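Long-range contacts in alcohol dehydrogenase (Thermus thermophilus, PDB 2EIH), which probably acts as a zinc-containing, NAD(P)-dependent oxidoreductase of the alcohol dehydrogenase family: residues V85-C93 with M291-L301; T150-V159 with V179-F190. All blocks are in the same frame, centred on the assembly; numbering follows the deposited sequence.

Interaction 1 (V85-C93 with M291-L301); sequences VVINPGLSC and MASKSRLFPIL. With ZN (zinc ion), chain C.
The amide of Asn88 is sandwiched between two side chains of 291-301: Leu297 CD1 lies over one face, 3.3 Å from Asn88 ND2, while Lys294 CG comes over the other, 3.4 Å from Asn88 OD1. Close to the amide plane, ND2 donates to Lys294 O (3.3 Å, 162° at the hydrogen), fixing the rotation of the group. Leu297 N reaches that same oxygen from the opposite face of the carbonyl plane, so one oxygen of the 3-10 turn 294-296 accepts both an internal bond and the bond from Asn88. This is a domain junction of the medium-chain dehydrogenase fold, where strand 84-91 of the GroES-like domain meets the segment that follows the last strand of the Rossmann sheet.

Lys294 illustrates how one long side chain can make two kinds of contact: its CG lies on the Asn88 amide, while its NZ bonds to the strand. Bends at chi3 (-87°) and chi4 (-68°) carry the ammonium back along the strand, where NZ donates to Gly90 O at 3.1 Å, from above the carbonyl plane, and to Ser92 OG at 3.0 Å. A water accepting from NZ also accepts from Ser92 N, and Asp104 adds a salt bridge. Elsewhere the contact is apolar. Val86 CG2 and Leu301 CD1 meet tip to tip, and the methyl of Met291 presses tightly on the proline ring, with CE 3.4 Å from Pro89 CG. Ser92 leads into the four-cysteine zinc site of Cys93, Cys96, Cys99 and Cys107, in which Cys93 SG lies 2.5 Å from the zinc.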
loop_
_atom_site.group_PDB
_atom_site.type_symbol
_atom_site.label_atom_id
_atom_site.label_comp_id
_atom_site.label_asym_id
_atom_site.label_seq_id
_atom_site.Cartn_x
_atom_site.Cartn_y
_atom_site.Cartn_z
ATOM N N VAL A 85 21.438 0.821 27.441
ATOM C CA VAL A 85 20.401 1.325 26.544
ATOM C C VAL A 85 20.828 2.480 25.627
ATOM O O VAL A 85 21.849 3.136 25.836
ATOM C CB VAL A 85 19.185 1.828 27.366
ATOM C CG1 VAL A 85 18.596 0.694 28.188
ATOM C CG2 VAL A 85 19.605 2.967 28.303
ATOM N N VAL A 86 20.021 2.710 24.599
ATOM C CA VAL A 86 20.226 3.810 23.664
ATOM C C VAL A 86 18.906 4.567 23.764
ATOM O O VAL A 86 17.890 4.011 24.179
ATOM C CB VAL A 86 20.437 3.330 22.211
ATOM C CG1 VAL A 86 21.639 2.419 22.145
ATOM C CG2 VAL A 86 19.203 2.605 21.719
ATOM N N ILE A 87 18.930 5.832 23.376
ATOM C CA ILE A 87 17.771 6.707 23.439
ATOM C C ILE A 87 17.060 6.803 22.097
ATOM O O ILE A 87 17.702 6.837 21.058
ATOM C CB ILE A 87 18.234 8.106 23.881
ATOM C CG1 ILE A 87 18.691 8.052 25.348
ATOM C CG2 ILE A 87 17.159 9.132 23.596
ATOM C CD1 ILE A 87 19.463 9.261 25.783
ATOM N N ASN A 88 15.731 6.821 22.140
ATOM C CA ASN A 88 14.862 6.954 20.956
ATOM C C ASN A 88 14.510 8.440 21.096
ATOM O O ASN A 88 13.639 8.795 21.883
ATOM C CB ASN A 88 13.606 6.099 21.144
ATOM C CG ASN A 88 13.022 5.607 19.835
ATOM O OD1 ASN A 88 12.802 6.382 18.905
ATOM N ND2 ASN A 88 12.735 4.315 19.770
ATOM N N PRO A 89 15.169 9.318 20.326
ATOM C CA PRO A 89 14.967 10.771 20.368
ATOM C C PRO A 89 13.583 11.356 20.101
ATOM O O PRO A 89 13.378 12.561 20.279
ATOM C CB PRO A 89 16.023 11.283 19.399
ATOM C CG PRO A 89 16.055 10.214 18.371
ATOM C CD PRO A 89 15.961 8.928 19.149
ATOM N N GLY A 90 12.621 10.520 19.715
ATOM C CA GLY A 90 11.284 11.024 19.427
ATOM C C GLY A 90 10.352 11.179 20.616
ATOM O O GLY A 90 9.960 10.193 21.239
ATOM N N LEU A 91 9.991 12.420 20.925
ATOM C CA LEU A 91 9.078 12.701 22.034
ATOM C C LEU A 91 7.710 13.183 21.545
ATOM O O LEU A 91 7.606 14.144 20.782
ATOM C CB LEU A 91 9.671 13.751 22.970
ATOM C CG LEU A 91 10.817 13.289 23.869
ATOM C CD1 LEU A 91 11.963 12.783 23.009
ATOM C CD2 LEU A 91 11.276 14.450 24.735
ATOM N N SER A 92 6.666 12.508 22.004
ATOM C CA SER A 92 5.303 12.837 21.624
ATOM C C SER A 92 4.402 12.676 22.844
ATOM O O SER A 92 4.868 12.272 23.916
ATOM C CB SER A 92 4.840 11.906 20.499
ATOM O OG SER A 92 5.032 10.545 20.866
ATOM N N CYS A 93 3.113 12.974 22.691
ATOM C CA CYS A 93 2.182 12.864 23.820
ATOM C C CYS A 93 1.575 11.475 23.956
ATOM O O CYS A 93 1.010 11.139 24.998
ATOM C CB CYS A 93 1.065 13.909 23.697
ATOM S SG CYS A 93 -0.101 13.628 22.339
ATOM N N MET A 291 12.891 12.627 10.631
ATOM C CA MET A 291 12.836 11.535 11.601
ATOM C C MET A 291 12.026 10.326 11.094
ATOM O O MET A 291 11.978 10.054 9.893
ATOM C CB MET A 291 12.252 12.049 12.923
ATOM C CG MET A 291 13.224 12.891 13.767
ATOM S SD MET A 291 14.589 11.958 14.539
ATOM C CE MET A 291 13.843 11.372 16.071
ATOM N N ALA A 292 11.407 9.597 12.016
ATOM C CA ALA A 292 10.617 8.426 11.670
ATOM C C ALA A 292 9.830 8.006 12.896
ATOM O O ALA A 292 9.944 8.620 13.957
ATOM C CB ALA A 292 11.524 7.287 11.226
ATOM N N SER A 293 9.026 6.962 12.745
ATOM C CA SER A 293 8.227 6.448 13.847
ATOM C C SER A 293 9.134 5.739 14.854
ATOM O O SER A 293 10.059 5.025 14.465
ATOM C CB SER A 293 7.182 5.467 13.316
ATOM O OG SER A 293 6.514 4.837 14.383
ATOM N N LYS A 294 8.874 5.939 16.141
ATOM C CA LYS A 294 9.674 5.301 17.179
ATOM C C LYS A 294 9.772 3.792 17.021
ATOM O O LYS A 294 10.773 3.186 17.385
ATOM C CB LYS A 294 9.097 5.606 18.560
ATOM C CG LYS A 294 9.409 6.972 19.089
ATOM C CD LYS A 294 9.121 7.030 20.584
ATOM C CE LYS A 294 7.668 7.380 20.868
ATOM N NZ LYS A 294 7.369 8.783 20.458
ATOM N N SER A 295 8.721 3.189 16.486
ATOM C CA SER A 295 8.681 1.741 16.305
ATOM C C SER A 295 9.791 1.237 15.393
ATOM O O SER A 295 10.237 0.104 15.523
ATOM C CB SER A 295 7.318 1.327 15.736
ATOM O OG SER A 295 7.074 1.965 14.482
ATOM N N ARG A 296 10.235 2.091 14.480
ATOM C CA ARG A 296 11.285 1.730 13.540
ATOM C C ARG A 296 12.645 1.462 14.189
ATOM O O ARG A 296 13.492 0.813 13.583
ATOM C CB ARG A 296 11.449 2.833 12.497
ATOM C CG ARG A 296 10.165 3.191 11.775
ATOM C CD ARG A 296 9.746 2.064 10.847
ATOM N NE ARG A 296 8.600 2.443 10.027
ATOM C CZ ARG A 296 7.333 2.284 10.388
ATOM N NH1 ARG A 296 6.368 2.666 9.568
ATOM N NH2 ARG A 296 7.038 1.722 11.555
ATOM N N LEU A 297 12.856 1.951 15.410
ATOM C CA LEU A 297 14.136 1.761 16.091
ATOM C C LEU A 297 14.382 0.308 16.479
ATOM O O LEU A 297 15.520 -0.100 16.698
ATOM C CB LEU A 297 14.218 2.641 17.354
ATOM C CG LEU A 297 15.565 3.308 17.735
ATOM C CD1 LEU A 297 15.770 3.279 19.236
ATOM C CD2 LEU A 297 16.728 2.622 17.033
ATOM N N PHE A 298 13.312 -0.472 16.584
ATOM C CA PHE A 298 13.432 -1.886 16.961
ATOM C C PHE A 298 14.058 -2.731 15.852
ATOM O O PHE A 298 15.036 -3.445 16.084
ATOM C CB PHE A 298 12.064 -2.433 17.370
ATOM C CG PHE A 298 11.487 -1.739 18.571
ATOM C CD1 PHE A 298 10.864 -0.495 18.443
ATOM C CD2 PHE A 298 11.611 -2.300 19.842
ATOM C CE1 PHE A 298 10.374 0.187 19.565
ATOM C CE2 PHE A 298 11.125 -1.628 20.967
ATOM C CZ PHE A 298 10.502 -0.376 20.826
ATOM N N PRO A 299 13.501 -2.678 14.631
ATOM C CA PRO A 299 14.131 -3.484 13.583
ATOM C C PRO A 299 15.580 -3.024 13.332
ATOM O O PRO A 299 16.472 -3.842 13.118
ATOM C CB PRO A 299 13.229 -3.249 12.369
ATOM C CG PRO A 299 12.661 -1.900 12.613
ATOM C CD PRO A 299 12.337 -1.950 14.096
ATOM N N ILE A 300 15.808 -1.715 13.367
ATOM C CA ILE A 300 17.142 -1.167 13.142
ATOM C C ILE A 300 18.184 -1.791 14.070
ATOM O O ILE A 300 19.161 -2.360 13.599
ATOM C CB ILE A 300 17.134 0.367 13.308
ATOM C CG1 ILE A 300 16.360 0.997 12.153
ATOM C CG2 ILE A 300 18.551 0.912 13.347
ATOM C CD1 ILE A 300 16.167 2.529 12.273
ATOM N N LEU A 301 17.956 -1.704 15.378
ATOM C CA LEU A 301 18.873 -2.258 16.367
ATOM C C LEU A 301 19.065 -3.768 16.191
ATOM O O LEU A 301 20.143 -4.307 16.435
ATOM C CB LEU A 301 18.385 -1.893 17.785
ATOM C CG LEU A 301 18.390 -0.378 18.133
ATOM C CD1 LEU A 301 17.664 -0.096 19.444
ATOM C CD2 LEU A 301 19.824 0.105 18.226
HETATM ZN ZN ZN C . 0.643 12.945 20.078
HETATM O O HOH W 1 7.512 10.009 23.273
#

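Interaction 2 (T150-V159 with V179-F190); sequences TFLTAWQMVV and VSVAAIQIAKLF
Ile186 is the knob of this helix pair, set in a hole formed by Phe151, Ala154, Trp155 and Val158. With CG1 beside its backbone N (chi1 -68°) and the chain extended beyond, CD1 reaches the backbone of the facing helix, 3.7 Å from Trp155 N, while CG2 branches off to meet Val158 CG1 at 3.6 Å. One turn earlier, Ala182 CB sits over the centre of the Phe151 ring in a CH-pi contact, 3.6 Å from the centroid, and equally close to Ala154 CB. These small residues bring the axes to 8.3 Å at a crossing angle of -48°. Helix 180-189 is the first crossover helix of the Rossmann fold, between parallel strands 169-172 and 193-198, and helix 148-161 packs across it. Where helix 180-189 ends, the indole of Trp155, swung out with CG anti to N (chi1 -178°), takes the edge of Phe190 on its face in a T-shaped pair. Val159 CG2 wedges into the angle between them, over the indole face and 3.3 Å from Phe190 CZ on that ring's face. Where helix 180-189 begins, Met157, bent at chi3, presses CE onto Val179 CG2 at 3.3 Å.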
loop_
_atom_site.group_PDB
_atom_site.type_symbol
_atom_site.label_atom_id
_atom_site.label_comp_id
_atom_site.label_asym_id
_atom_site.label_seq_id
_atom_site.Cartn_x
_atom_site.Cartn_y
_atom_site.Cartn_z
ATOM N N THR A 150 20.126 9.300 12.994
ATOM C CA THR A 150 20.338 9.097 11.560
ATOM C C THR A 150 19.720 7.830 11.007
ATOM O O THR A 150 19.153 7.852 9.920
ATOM C CB THR A 150 21.842 9.122 11.157
ATOM O OG1 THR A 150 22.604 8.289 12.039
ATOM C CG2 THR A 150 22.385 10.539 11.171
ATOM N N PHE A 151 19.822 6.718 11.725
ATOM C CA PHE A 151 19.209 5.513 11.187
ATOM C C PHE A 151 17.695 5.628 11.031
ATOM O O PHE A 151 17.138 5.136 10.054
ATOM C CB PHE A 151 19.607 4.276 11.993
ATOM C CG PHE A 151 20.928 3.724 11.577
ATOM C CD1 PHE A 151 22.100 4.270 12.069
ATOM C CD2 PHE A 151 21.005 2.766 10.571
ATOM C CE1 PHE A 151 23.338 3.886 11.558
ATOM C CE2 PHE A 151 22.232 2.370 10.048
ATOM C CZ PHE A 151 23.404 2.943 10.550
ATOM N N LEU A 152 17.026 6.304 11.955
ATOM C CA LEU A 152 15.583 6.459 11.838
ATOM C C LEU A 152 15.204 7.333 10.656
ATOM O O LEU A 152 14.237 7.053 9.959
ATOM C CB LEU A 152 15.007 7.061 13.118
ATOM C CG LEU A 152 14.970 6.092 14.296
ATOM C CD1 LEU A 152 14.880 6.867 15.599
ATOM C CD2 LEU A 152 13.779 5.156 14.139
ATOM N N THR A 153 15.972 8.394 10.436
ATOM C CA THR A 153 15.705 9.312 9.346
ATOM C C THR A 153 15.968 8.638 8.005
ATOM O O THR A 153 15.190 8.784 7.069
ATOM C CB THR A 153 16.581 10.568 9.474
ATOM O OG1 THR A 153 16.257 11.240 10.694
ATOM C CG2 THR A 153 16.362 11.505 8.300
ATOM N N ALA A 154 17.064 7.895 7.922
ATOM C CA ALA A 154 17.416 7.197 6.698
ATOM C C ALA A 154 16.403 6.093 6.404
ATOM O O ALA A 154 16.109 5.795 5.246
ATOM C CB ALA A 154 18.810 6.595 6.827
ATOM N N TRP A 155 15.870 5.486 7.454
ATOM C CA TRP A 155 14.923 4.397 7.282
ATOM C C TRP A 155 13.585 4.859 6.713
ATOM O O TRP A 155 13.042 4.220 5.811
ATOM C CB TRP A 155 14.725 3.672 8.613
ATOM C CG TRP A 155 13.792 2.504 8.517
ATOM C CD1 TRP A 155 12.437 2.545 8.382
ATOM C CD2 TRP A 155 14.149 1.118 8.579
ATOM N NE1 TRP A 155 11.927 1.274 8.371
ATOM C CE2 TRP A 155 12.956 0.376 8.497
ATOM C CE3 TRP A 155 15.363 0.431 8.718
ATOM C CZ2 TRP A 155 12.933 -1.025 8.527
ATOM C CZ3 TRP A 155 15.347 -0.955 8.751
ATOM C CH2 TRP A 155 14.133 -1.672 8.666
ATOM N N GLN A 156 13.055 5.965 7.231
ATOM C CA GLN A 156 11.790 6.476 6.722
ATOM C C GLN A 156 11.951 6.860 5.262
ATOM O O GLN A 156 11.059 6.612 4.460
ATOM C CB GLN A 156 11.301 7.695 7.515
ATOM C CG GLN A 156 9.911 8.165 7.070
ATOM C CD GLN A 156 9.264 9.177 8.001
ATOM O OE1 GLN A 156 9.311 10.379 7.749
ATOM N NE2 GLN A 156 8.667 8.694 9.091
ATOM N N MET A 157 13.090 7.453 4.916
ATOM C CA MET A 157 13.335 7.861 3.539
ATOM C C MET A 157 13.446 6.661 2.593
ATOM O O MET A 157 12.766 6.609 1.567
ATOM C CB MET A 157 14.605 8.715 3.448
ATOM C CG MET A 157 14.506 10.054 4.163
ATOM S SD MET A 157 16.003 11.070 3.914
ATOM C CE MET A 157 17.072 10.258 4.983
ATOM N N VAL A 158 14.282 5.689 2.953
ATOM C CA VAL A 158 14.506 4.489 2.142
ATOM C C VAL A 158 13.320 3.519 2.126
ATOM O O VAL A 158 12.776 3.200 1.072
ATOM C CB VAL A 158 15.778 3.745 2.649
ATOM C CG1 VAL A 158 15.997 2.449 1.875
ATOM C CG2 VAL A 158 16.992 4.658 2.502
ATOM N N VAL A 159 12.920 3.064 3.306
ATOM C CA VAL A 159 11.827 2.113 3.435
ATOM C C VAL A 159 10.405 2.670 3.194
ATOM O O VAL A 159 9.726 2.242 2.263
ATOM C CB VAL A 159 11.915 1.421 4.817
ATOM C CG1 VAL A 159 10.850 0.354 4.950
ATOM C CG2 VAL A 159 13.296 0.809 4.985
ATOM N N VAL A 179 22.666 11.606 6.689
ATOM C CA VAL A 179 22.087 10.275 6.733
ATOM C C VAL A 179 22.584 9.328 5.648
ATOM O O VAL A 179 22.094 8.211 5.537
ATOM C CB VAL A 179 20.555 10.367 6.637
ATOM C CG1 VAL A 179 20.002 11.019 7.899
ATOM C CG2 VAL A 179 20.160 11.188 5.414
ATOM N N SER A 180 23.557 9.767 4.857
ATOM C CA SER A 180 24.076 8.934 3.776
ATOM C C SER A 180 24.650 7.596 4.263
ATOM O O SER A 180 24.365 6.549 3.682
ATOM C CB SER A 180 25.144 9.685 2.983
ATOM O OG SER A 180 26.194 10.133 3.800
ATOM N N VAL A 181 25.452 7.630 5.327
ATOM C CA VAL A 181 26.053 6.424 5.868
ATOM C C VAL A 181 24.984 5.376 6.137
ATOM O O VAL A 181 25.128 4.205 5.744
ATOM C CB VAL A 181 26.828 6.731 7.169
ATOM C CG1 VAL A 181 27.138 5.448 7.919
ATOM C CG2 VAL A 181 28.122 7.458 6.830
ATOM N N ALA A 182 23.913 5.782 6.811
ATOM C CA ALA A 182 22.817 4.860 7.122
ATOM C C ALA A 182 21.988 4.497 5.876
ATOM O O ALA A 182 21.564 3.355 5.721
ATOM C CB ALA A 182 21.909 5.482 8.201
ATOM N N ALA A 183 21.770 5.474 5.000
ATOM C CA ALA A 183 20.985 5.262 3.787
ATOM C C ALA A 183 21.619 4.285 2.812
ATOM O O ALA A 183 20.927 3.528 2.131
ATOM C CB ALA A 183 20.727 6.586 3.085
ATOM N N ILE A 184 22.937 4.298 2.723
ATOM C CA ILE A 184 23.606 3.386 1.812
ATOM C C ILE A 184 23.394 1.942 2.274
ATOM O O ILE A 184 23.078 1.062 1.464
ATOM C CB ILE A 184 25.105 3.744 1.717
ATOM C CG1 ILE A 184 25.225 5.122 1.052
ATOM C CG2 ILE A 184 25.858 2.684 0.920
ATOM C CD1 ILE A 184 26.608 5.689 0.996
ATOM N N GLN A 185 23.539 1.717 3.579
ATOM C CA GLN A 185 23.375 0.392 4.188
ATOM C C GLN A 185 21.922 -0.104 4.219
ATOM O O GLN A 185 21.656 -1.279 3.981
ATOM C CB GLN A 185 23.936 0.395 5.622
ATOM C CG GLN A 185 25.426 0.697 5.710
ATOM C CD GLN A 185 25.952 0.701 7.128
ATOM O OE1 GLN A 185 26.103 -0.347 7.752
ATOM N NE2 GLN A 185 26.219 1.889 7.651
ATOM N N ILE A 186 20.985 0.783 4.535
ATOM C CA ILE A 186 19.593 0.372 4.580
ATOM C C ILE A 186 19.168 0.057 3.151
ATOM O O ILE A 186 18.484 -0.940 2.900
ATOM C CB ILE A 186 18.719 1.477 5.190
ATOM C CG1 ILE A 186 19.068 1.610 6.677
ATOM C CG2 ILE A 186 17.253 1.141 5.018
ATOM C CD1 ILE A 186 18.459 2.776 7.366
ATOM N N ALA A 187 19.600 0.906 2.219
ATOM C CA ALA A 187 19.298 0.722 0.805
ATOM C C ALA A 187 19.721 -0.674 0.348
ATOM O O ALA A 187 18.933 -1.399 -0.264
ATOM C CB ALA A 187 20.019 1.776 -0.029
ATOM N N LYS A 188 20.968 -1.044 0.634
ATOM C CA LYS A 188 21.462 -2.359 0.244
ATOM C C LYS A 188 20.674 -3.460 0.956
ATOM O O LYS A 188 20.359 -4.494 0.363
ATOM C CB LYS A 188 22.945 -2.491 0.581
ATOM C CG LYS A 188 23.854 -1.637 -0.296
ATOM C CD LYS A 188 23.818 -2.088 -1.746
ATOM C CE LYS A 188 24.189 -3.559 -1.865
ATOM N NZ LYS A 188 24.203 -3.990 -3.287
ATOM N N LEU A 189 20.362 -3.227 2.227
ATOM C CA LEU A 189 19.611 -4.183 3.022
ATOM C C LEU A 189 18.292 -4.513 2.308
ATOM O O LEU A 189 17.807 -5.638 2.416
ATOM C CB LEU A 189 19.313 -3.599 4.400
ATOM C CG LEU A 189 19.118 -4.525 5.616
ATOM C CD1 LEU A 189 18.175 -3.822 6.597
ATOM C CD2 LEU A 189 18.535 -5.879 5.236
ATOM N N PHE A 190 17.721 -3.543 1.588
ATOM C CA PHE A 190 16.481 -3.769 0.867
ATOM C C PHE A 190 16.640 -4.195 -0.593
ATOM O O PHE A 190 15.707 -4.061 -1.384
ATOM C CB PHE A 190 15.576 -2.535 0.973
ATOM C CG PHE A 190 14.817 -2.467 2.262
ATOM C CD1 PHE A 190 13.466 -2.814 2.318
ATOM C CD2 PHE A 190 15.477 -2.134 3.440
ATOM C CE1 PHE A 190 12.791 -2.836 3.545
ATOM C CE2 PHE A 190 14.816 -2.151 4.668
ATOM C CZ PHE A 190 13.467 -2.505 4.726
#

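Both interactions are buried, yet they solve different problems. Interaction 1 lies at the junction of the GroES-like and Rossmann parts, beside the zinc lobe, and mixes hydrogen bonds, a charged amine and water with apolar touches; interaction 2 packs two helices against each other without a single hydrogen bond between them. They share no segment but touch: Arg296 CD lies 3.4 Å from Trp155 NE1, and Ile300 packs on both Phe151 and Trp155, so helix 148-161 packs on both helix 180-189 and helix 297-306. Along the chain, interaction 2 is nested within the loop closed by interaction 1. Segment 291-301 borders a second subunit; Trp155, Val159, Leu189 and Phe190 border a third, and Gln156 a fourth.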